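Local atomic coordinates of spike protein S1 (Bat coronavirus HKU9, PDB entry 5GYQ), a protein that probably attaches the virion to the host cell membrane by binding a receptor, with this fragment forming the putative receptor-binding domain of its S1 subunit. Residues 7-10 with 11-15; 69-73 with 74-78; 96-99 with 100-104. All blocks are in the same frame, centred on the assembly; numbering follows the deposited sequence.

Interaction 1: residues 7-10 with 11-15; sequences TPPY and SVLQD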
loop_
_atom_site.group_PDB
_atom_site.type_symbol
_atom_site.label_atom_id
_atom_site.label_comp_id
_atom_site.label_asym_id
_atom_site.label_seq_id
_atom_site.Cartn_x
_atom_site.Cartn_y
_atom_site.Cartn_z
ATOM N N THR A 7 8.076 -13.017 -5.880
ATOM C CA THR A 7 7.487 -13.549 -4.658
ATOM C C THR A 7 6.497 -12.558 -4.055
ATOM O O THR A 7 6.866 -11.430 -3.737
ATOM C CB THR A 7 8.569 -13.874 -3.609
ATOM O OG1 THR A 7 9.494 -14.826 -4.148
ATOM C CG2 THR A 7 7.936 -14.442 -2.347
ATOM N N PRO A 8 5.232 -12.977 -3.902
ATOM C CA PRO A 8 4.207 -12.139 -3.274
ATOM C C PRO A 8 4.483 -11.963 -1.784
ATOM O O PRO A 8 5.012 -12.878 -1.161
ATOM C CB PRO A 8 2.908 -12.926 -3.504
ATOM C CG PRO A 8 3.238 -13.947 -4.557
ATOM C CD PRO A 8 4.683 -14.263 -4.362
ATOM N N PRO A 9 4.133 -10.796 -1.224
ATOM C CA PRO A 9 4.391 -10.495 0.188
ATOM C C PRO A 9 3.315 -11.049 1.128
ATOM O O PRO A 9 2.625 -10.273 1.786
ATOM C CB PRO A 9 4.403 -8.967 0.211
ATOM C CG PRO A 9 3.445 -8.585 -0.863
ATOM C CD PRO A 9 3.576 -9.634 -1.941
ATOM N N TYR A 10 3.185 -12.374 1.187
ATOM C CA TYR A 10 2.190 -13.031 2.038
ATOM C C TYR A 10 2.278 -12.586 3.500
ATOM O O TYR A 10 1.269 -12.226 4.125
ATOM C CB TYR A 10 2.352 -14.556 1.973
ATOM C CG TYR A 10 2.121 -15.190 0.612
ATOM C CD1 TYR A 10 0.838 -15.473 0.164
ATOM C CD2 TYR A 10 3.190 -15.540 -0.203
ATOM C CE1 TYR A 10 0.624 -16.060 -1.067
ATOM C CE2 TYR A 10 2.989 -16.128 -1.433
ATOM C CZ TYR A 10 1.701 -16.387 -1.860
ATOM O OH TYR A 10 1.485 -16.974 -3.086
ATOM N N SER A 11 3.496 -12.612 4.034
ATOM C CA SER A 11 3.736 -12.325 5.446
ATOM C C SER A 11 3.272 -10.932 5.854
ATOM O O SER A 11 2.624 -10.770 6.884
ATOM C CB SER A 11 5.223 -12.485 5.772
ATOM O OG SER A 11 6.016 -11.660 4.939
ATOM N N VAL A 12 3.604 -9.929 5.048
ATOM C CA VAL A 12 3.228 -8.559 5.358
ATOM C C VAL A 12 1.731 -8.365 5.130
ATOM O O VAL A 12 1.110 -7.485 5.727
ATOM C CB VAL A 12 4.036 -7.543 4.523
ATOM C CG1 VAL A 12 3.350 -7.240 3.202
ATOM C CG2 VAL A 12 4.238 -6.271 5.311
ATOM N N LEU A 13 1.150 -9.204 4.279
ATOM C CA LEU A 13 -0.277 -9.136 4.010
ATOM C C LEU A 13 -1.073 -9.683 5.182
ATOM O O LEU A 13 -2.180 -9.224 5.446
ATOM C CB LEU A 13 -0.633 -9.900 2.737
ATOM C CG LEU A 13 -0.332 -9.178 1.426
ATOM C CD1 LEU A 13 -0.680 -10.061 0.242
ATOM C CD2 LEU A 13 -1.082 -7.856 1.356
ATOM N N GLN A 14 -0.522 -10.662 5.891
ATOM C CA GLN A 14 -1.243 -11.183 7.053
ATOM C C GLN A 14 -1.012 -10.336 8.311
ATOM O O GLN A 14 -1.718 -10.494 9.307
ATOM C CB GLN A 14 -0.867 -12.649 7.303
ATOM C CG GLN A 14 0.501 -12.874 7.898
ATOM C CD GLN A 14 0.902 -14.335 7.874
ATOM O OE1 GLN A 14 0.556 -15.074 6.950
ATOM N NE2 GLN A 14 1.633 -14.761 8.892
ATOM N N ASP A 15 -0.036 -9.433 8.260
ATOM C CA ASP A 15 0.187 -8.499 9.363
ATOM C C ASP A 15 0.783 -7.180 8.873
ATOM O O ASP A 15 1.983 -6.945 9.024
ATOM C CB ASP A 15 1.102 -9.123 10.422
ATOM C CG ASP A 15 1.237 -8.257 11.667
ATOM O OD1 ASP A 15 0.378 -7.376 11.881
ATOM O OD2 ASP A 15 2.200 -8.463 12.433
#

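Interaction 2: residues 69-73 with 74-78; sequences MRINE and THLNN. With NAG (2-acetamido-2-deoxy-beta-D-glucopyranose), chain B.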
loop_
_atom_site.group_PDB
_atom_site.type_symbol
_atom_site.label_atom_id
_atom_site.label_comp_id
_atom_site.label_asym_id
_atom_site.label_seq_id
_atom_site.Cartn_x
_atom_site.Cartn_y
_atom_site.Cartn_z
ATOM N N MET A 69 0.492 -1.322 4.349
ATOM C CA MET A 69 0.391 -0.767 5.696
ATOM C C MET A 69 -1.005 -0.995 6.249
ATOM O O MET A 69 -1.845 -1.590 5.583
ATOM C CB MET A 69 0.713 0.727 5.689
ATOM C CG MET A 69 -0.352 1.577 5.005
ATOM S SD MET A 69 0.351 2.907 4.005
ATOM C CE MET A 69 0.889 1.991 2.563
ATOM N N ARG A 70 -1.257 -0.519 7.462
ATOM C CA ARG A 70 -2.602 -0.546 8.014
ATOM C C ARG A 70 -3.151 0.873 8.074
ATOM O O ARG A 70 -2.388 1.840 8.082
ATOM C CB ARG A 70 -2.615 -1.200 9.398
ATOM C CG ARG A 70 -1.750 -0.524 10.447
ATOM C CD ARG A 70 -1.768 -1.325 11.741
ATOM N NE ARG A 70 -1.355 -2.707 11.514
ATOM C CZ ARG A 70 -1.880 -3.762 12.130
ATOM N NH1 ARG A 70 -2.850 -3.601 13.020
ATOM N NH2 ARG A 70 -1.437 -4.983 11.851
ATOM N N ILE A 71 -4.474 0.999 8.116
ATOM C CA ILE A 71 -5.112 2.308 7.996
ATOM C C ILE A 71 -6.532 2.250 8.555
ATOM O O ILE A 71 -7.236 1.268 8.339
ATOM C CB ILE A 71 -5.119 2.771 6.508
ATOM C CG1 ILE A 71 -5.597 4.214 6.360
ATOM C CG2 ILE A 71 -5.948 1.826 5.639
ATOM C CD1 ILE A 71 -5.447 4.749 4.937
ATOM N N ASN A 72 -6.964 3.272 9.291
ATOM C CA ASN A 72 -8.327 3.221 9.813
ATOM C C ASN A 72 -9.285 3.987 8.904
ATOM O O ASN A 72 -8.854 4.613 7.931
ATOM C CB ASN A 72 -8.387 3.703 11.280
ATOM C CG ASN A 72 -8.281 5.221 11.457
ATOM O OD1 ASN A 72 -8.191 5.994 10.504
ATOM N ND2 ASN A 72 -8.304 5.643 12.724
ATOM N N GLU A 73 -10.578 3.915 9.210
ATOM C CA GLU A 73 -11.623 4.394 8.305
ATOM C C GLU A 73 -11.509 5.878 7.943
ATOM O O GLU A 73 -11.673 6.245 6.782
ATOM C CB GLU A 73 -13.002 4.121 8.907
ATOM C CG GLU A 73 -14.168 4.553 8.017
ATOM C CD GLU A 73 -14.408 3.620 6.836
ATOM O OE1 GLU A 73 -15.170 3.999 5.921
ATOM O OE2 GLU A 73 -13.846 2.505 6.818
ATOM N N THR A 74 -11.238 6.722 8.935
ATOM C CA THR A 74 -11.097 8.160 8.711
ATOM C C THR A 74 -10.001 8.449 7.686
ATOM O O THR A 74 -10.215 9.143 6.677
ATOM C CB THR A 74 -10.761 8.902 10.026
ATOM O OG1 THR A 74 -11.729 8.575 11.033
ATOM C CG2 THR A 74 -10.740 10.409 9.808
ATOM N N HIS A 75 -8.827 7.895 7.954
ATOM C CA HIS A 75 -7.662 8.104 7.109
ATOM C C HIS A 75 -7.855 7.486 5.733
ATOM O O HIS A 75 -7.356 8.012 4.743
ATOM C CB HIS A 75 -6.414 7.530 7.777
ATOM C CG HIS A 75 -6.026 8.236 9.039
ATOM N ND1 HIS A 75 -5.306 7.624 10.039
ATOM C CD2 HIS A 75 -6.253 9.504 9.458
ATOM C CE1 HIS A 75 -5.107 8.482 11.026
ATOM N NE2 HIS A 75 -5.670 9.629 10.698
ATOM N N LEU A 76 -8.581 6.373 5.677
ATOM C CA LEU A 76 -8.869 5.716 4.402
ATOM C C LEU A 76 -9.774 6.579 3.529
ATOM O O LEU A 76 -9.526 6.749 2.331
ATOM C CB LEU A 76 -9.514 4.346 4.630
ATOM C CG LEU A 76 -9.841 3.565 3.356
ATOM C CD1 LEU A 76 -8.571 3.229 2.592
ATOM C CD2 LEU A 76 -10.630 2.306 3.678
ATOM N N ASN A 77 -10.825 7.120 4.140
ATOM C CA ASN A 77 -11.755 7.987 3.431
ATOM C C ASN A 77 -11.065 9.257 2.952
ATOM O O ASN A 77 -11.273 9.692 1.818
ATOM C CB ASN A 77 -12.950 8.332 4.318
ATOM C CG ASN A 77 -13.861 7.143 4.550
ATOM O OD1 ASN A 77 -13.958 6.249 3.707
ATOM N ND2 ASN A 77 -14.530 7.122 5.696
ATOM N N ASN A 78 -10.235 9.845 3.807
ATOM C CA ASN A 78 -9.453 11.003 3.386
ATOM C C ASN A 78 -8.481 10.659 2.257
ATOM O O ASN A 78 -8.227 11.477 1.373
ATOM C CB ASN A 78 -8.690 11.593 4.570
ATOM C CG ASN A 78 -9.603 12.272 5.562
ATOM O OD1 ASN A 78 -10.695 12.717 5.207
ATOM N ND2 ASN A 78 -9.165 12.355 6.814
HETATM C C1 NAG B . -8.230 7.019 13.132
HETATM C C2 NAG B . -9.446 7.447 13.921
HETATM C C3 NAG B . -9.401 8.949 14.160
HETATM C C4 NAG B . -8.088 9.337 14.837
HETATM C C5 NAG B . -6.879 8.720 14.124
HETATM C C6 NAG B . -5.605 8.855 14.925
HETATM C C7 NAG B . -11.425 6.025 13.654
HETATM C C8 NAG B . -12.667 5.760 12.857
HETATM N N2 NAG B . -10.678 7.063 13.252
HETATM O O3 NAG B . -10.510 9.300 14.977
HETATM O O4 NAG B . -7.892 10.748 14.772
HETATM O O5 NAG B . -7.062 7.316 13.877
HETATM O O6 NAG B . -4.484 8.347 14.214
HETATM O O7 NAG B . -11.106 5.334 14.616
#

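Interaction 3: residues 96-99 with 100-104; sequences DNFY and GCLHA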
loop_
_atom_site.group_PDB
_atom_site.type_symbol
_atom_site.label_atom_id
_atom_site.label_comp_id
_atom_site.label_asym_id
_atom_site.label_seq_id
_atom_site.Cartn_x
_atom_site.Cartn_y
_atom_site.Cartn_z
ATOM N N ASP A 96 2.268 12.231 -7.171
ATOM C CA ASP A 96 1.537 13.045 -8.135
ATOM C C ASP A 96 1.160 12.199 -9.347
ATOM O O ASP A 96 1.934 11.343 -9.770
ATOM C CB ASP A 96 2.369 14.253 -8.566
ATOM C CG ASP A 96 2.773 15.130 -7.394
ATOM O OD1 ASP A 96 3.974 15.453 -7.281
ATOM O OD2 ASP A 96 1.888 15.496 -6.589
ATOM N N ASN A 97 -0.031 12.442 -9.891
ATOM C CA ASN A 97 -0.547 11.689 -11.033
ATOM C C ASN A 97 -0.468 10.179 -10.821
ATOM O O ASN A 97 0.137 9.457 -11.615
ATOM C CB ASN A 97 0.200 12.078 -12.310
ATOM C CG ASN A 97 -0.227 13.432 -12.838
ATOM O OD1 ASN A 97 -1.375 13.846 -12.660
ATOM N ND2 ASN A 97 0.694 14.131 -13.490
ATOM N N PHE A 98 -1.087 9.716 -9.740
ATOM C CA PHE A 98 -1.042 8.311 -9.370
ATOM C C PHE A 98 -1.762 7.439 -10.391
ATOM O O PHE A 98 -2.936 7.653 -10.690
ATOM C CB PHE A 98 -1.651 8.111 -7.980
ATOM C CG PHE A 98 -1.692 6.676 -7.535
ATOM C CD1 PHE A 98 -0.520 5.971 -7.318
ATOM C CD2 PHE A 98 -2.903 6.039 -7.321
ATOM C CE1 PHE A 98 -0.556 4.651 -6.905
ATOM C CE2 PHE A 98 -2.945 4.720 -6.908
ATOM C CZ PHE A 98 -1.769 4.027 -6.702
ATOM N N TYR A 99 -1.036 6.467 -10.931
ATOM C CA TYR A 99 -1.606 5.458 -11.815
ATOM C C TYR A 99 -1.506 4.111 -11.115
ATOM O O TYR A 99 -0.406 3.621 -10.854
ATOM C CB TYR A 99 -0.880 5.445 -13.165
ATOM C CG TYR A 99 -1.204 4.266 -14.065
ATOM C CD1 TYR A 99 -2.511 3.836 -14.244
ATOM C CD2 TYR A 99 -0.198 3.607 -14.761
ATOM C CE1 TYR A 99 -2.805 2.764 -15.075
ATOM C CE2 TYR A 99 -0.480 2.537 -15.595
ATOM C CZ TYR A 99 -1.785 2.121 -15.749
ATOM O OH TYR A 99 -2.070 1.058 -16.576
ATOM N N GLY A 100 -2.654 3.526 -10.788
ATOM C CA GLY A 100 -2.659 2.283 -10.041
ATOM C C GLY A 100 -3.891 2.104 -9.178
ATOM O O GLY A 100 -4.947 2.624 -9.504
ATOM N N CYS A 101 -3.765 1.374 -8.073
ATOM C CA CYS A 101 -4.938 1.060 -7.255
ATOM C C CYS A 101 -4.707 1.104 -5.747
ATOM O O CYS A 101 -3.631 0.778 -5.251
ATOM C CB CYS A 101 -5.479 -0.322 -7.630
ATOM S SG CYS A 101 -6.199 -0.397 -9.284
ATOM N N LEU A 102 -5.751 1.510 -5.032
ATOM C CA LEU A 102 -5.800 1.455 -3.579
ATOM C C LEU A 102 -6.704 0.307 -3.165
ATOM O O LEU A 102 -7.909 0.323 -3.442
ATOM C CB LEU A 102 -6.320 2.767 -2.993
ATOM C CG LEU A 102 -5.614 4.053 -3.408
ATOM C CD1 LEU A 102 -6.314 5.251 -2.786
ATOM C CD2 LEU A 102 -4.154 4.012 -3.001
ATOM N N HIS A 103 -6.123 -0.691 -2.511
ATOM C CA HIS A 103 -6.886 -1.858 -2.100
ATOM C C HIS A 103 -6.918 -2.001 -0.584
ATOM O O HIS A 103 -5.942 -2.422 0.037
ATOM C CB HIS A 103 -6.309 -3.122 -2.735
ATOM C CG HIS A 103 -7.198 -4.320 -2.612
ATOM N ND1 HIS A 103 -6.893 -5.536 -3.181
ATOM C CD2 HIS A 103 -8.390 -4.482 -1.988
ATOM C CE1 HIS A 103 -7.857 -6.400 -2.910
ATOM N NE2 HIS A 103 -8.775 -5.786 -2.189
ATOM N N ALA A 104 -8.056 -1.649 0.002
ATOM C CA ALA A 104 -8.269 -1.815 1.429
ATOM C C ALA A 104 -9.048 -3.097 1.693
ATOM O O ALA A 104 -10.080 -3.352 1.065
ATOM C CB ALA A 104 -8.999 -0.619 2.003
#

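Interaction 1: residues 7-10 with 11-15
Pro9 and Leu13 meet across the first turn of the short helix 10-14, in the S1 C-terminal domain, with Pro9 in the N-cap position. The chain enters this turn through an inverse gamma turn centred on Pro9, in which Tyr10 N gives a weak bond to Pro8 O. Leu13 N then donates to Pro9 O over 3.1 Å, bent to 139° at the hydrogen.

The Leu13 side chain follows its own backbone bond back toward the cap. Its CB faces two carbonyl oxygens, 3.3 Å from Tyr10 O and slightly farther from Pro9 O. With CG anti to the carbonyl carbon (chi1 -78°), the branch point lies 3.2 Å from Pro9 O and, more loosely, faces the proline ring at CG. At the tip, CD1 remains within 3.7 Å of Pro9 O. The same side chain also packs against Val36.

Val12 reaches the proline from another direction. Its CG1 lies between the backbone N and the carbonyl carbon, and the chi1 of 89° is well away from a staggered value; the methyl comes to 3.6 Å from Pro9 CB. Beyond them, Tyr25 touches both Pro9 and Val12, while Leu66 and Val68 of strand 63-71 meet Pro9 and Val12 respectively, so this side of the turn lies against the main antiparallel sheet.

The Tyr10 CB leaves the backbone on the side away from residues 11-15, and one face of the Tyr10 ring is covered near the rim by Pro8 CB. Its carbonyl nevertheless serves the helix twice: Tyr10 O takes a bond from Gln14 N at 3.0 Å, approached nearly in line with the C=O, and a weak, strongly bent one from Leu13 N.

Interaction 2: residues 69-73 with 74-78
This is a local helix-capping contact at the junction of strand 63-71 and helix 73-81, where Asn72 holds the N-cap and carries an N-linked glycan. Asn72 OD1 accepts from His75 N over 3.2 Å, and the bond is almost straight at 171°. The same oxygen lies over one face of the His75 ring. Asn72 O receives Leu76 N, and Glu73 O receives Asn77 N, giving the usual bonds of the first helical turns.

On the inner side, Ile71 has CG1 anti to its backbone N (chi1 -172°), which extends the branch under the helix; CD1 meets Leu76 CA at 3.6 Å, and CG1 meets His75 CB. On the outer side, Asn77 ND2 bonds to Glu73 OE1 at 3.2 Å, coming from above the carboxylate plane, with the two flat groups 79° apart.

Asn72 ND2 is covalently joined to C1 of the sugar and hydrogen-bonded to Ser146 OG. The N-acetyl nitrogen N2 of the glycan donates to Thr74 OG1 at 2.9 Å, while C1 sits above the His75 ring toward its rim and O6 lies 3.3 Å from His75 CE1. His75 ND1 is hydrogen-bonded to Tyr113 OH. Asn72, Glu73 and Thr74 thus form an Asn-X-Thr glycosylation sequon whose asparagine doubles as a helix N-cap.

Interaction 3: residues 96-99 with 100-104
One face of the Phe98 ring looks onto the backbone of Gly100, whose N stands 4.1 Å above the ring plane and toward its rim. From there the peptide runs along the far end of the ring: CE2 is 3.6 Å from Gly100 C, and CZ is equally near Cys101 N, which approaches obliquely. Leu102 CD2 also comes in at a slant, 4.2 Å from Phe98 CE2. The ring reaches these atoms because CG is anti to the backbone N (chi1 178°), carrying it forward over the next residues. Tyr99 CB points away from residues 100-104, though CD1 of its ring still passes 3.5 Å from Gly100 N.

This is the entry into strand 100-111 of the antiparallel sheet at the heart of the S1 C-terminal domain. Gly100, at phi 151° and psi -151°, occupies a backbone region that other residues seldom adopt, and its lack of a side chain lets Phe98 lie close. Strands 43-49 and 146-157 flank the segment, and Val153 and Tyr49 touch both Phe98 and Leu102. Cys101 CB points away from residues 96-99, and its SG closes a disulfide with Cys48 SG on strand 43-49.

In the fold
The three contacts come in series along the chain and belong to the same S1 C-terminal domain. Interactions 2 and 3 both reach the five-stranded antiparallel sheet, through strands 63-71 and 100-111, with their centres about 14 Å apart; they join where Leu76 CD2 of helix 73-81 packs on Ala104 CB of strand 100-111, at 3.7 Å. Interaction 1 is about 19 Å from each of the others, centre to centre, and lies across the middle of the chain from interaction 3. It is tied to interaction 2 by a salt bridge from Asp15 OD1 to Arg70 NH2. Strand 63-71 and helix 73-81 thus connect the N-terminal helical turn, the glycosylated cap and the disulfide-bearing strand.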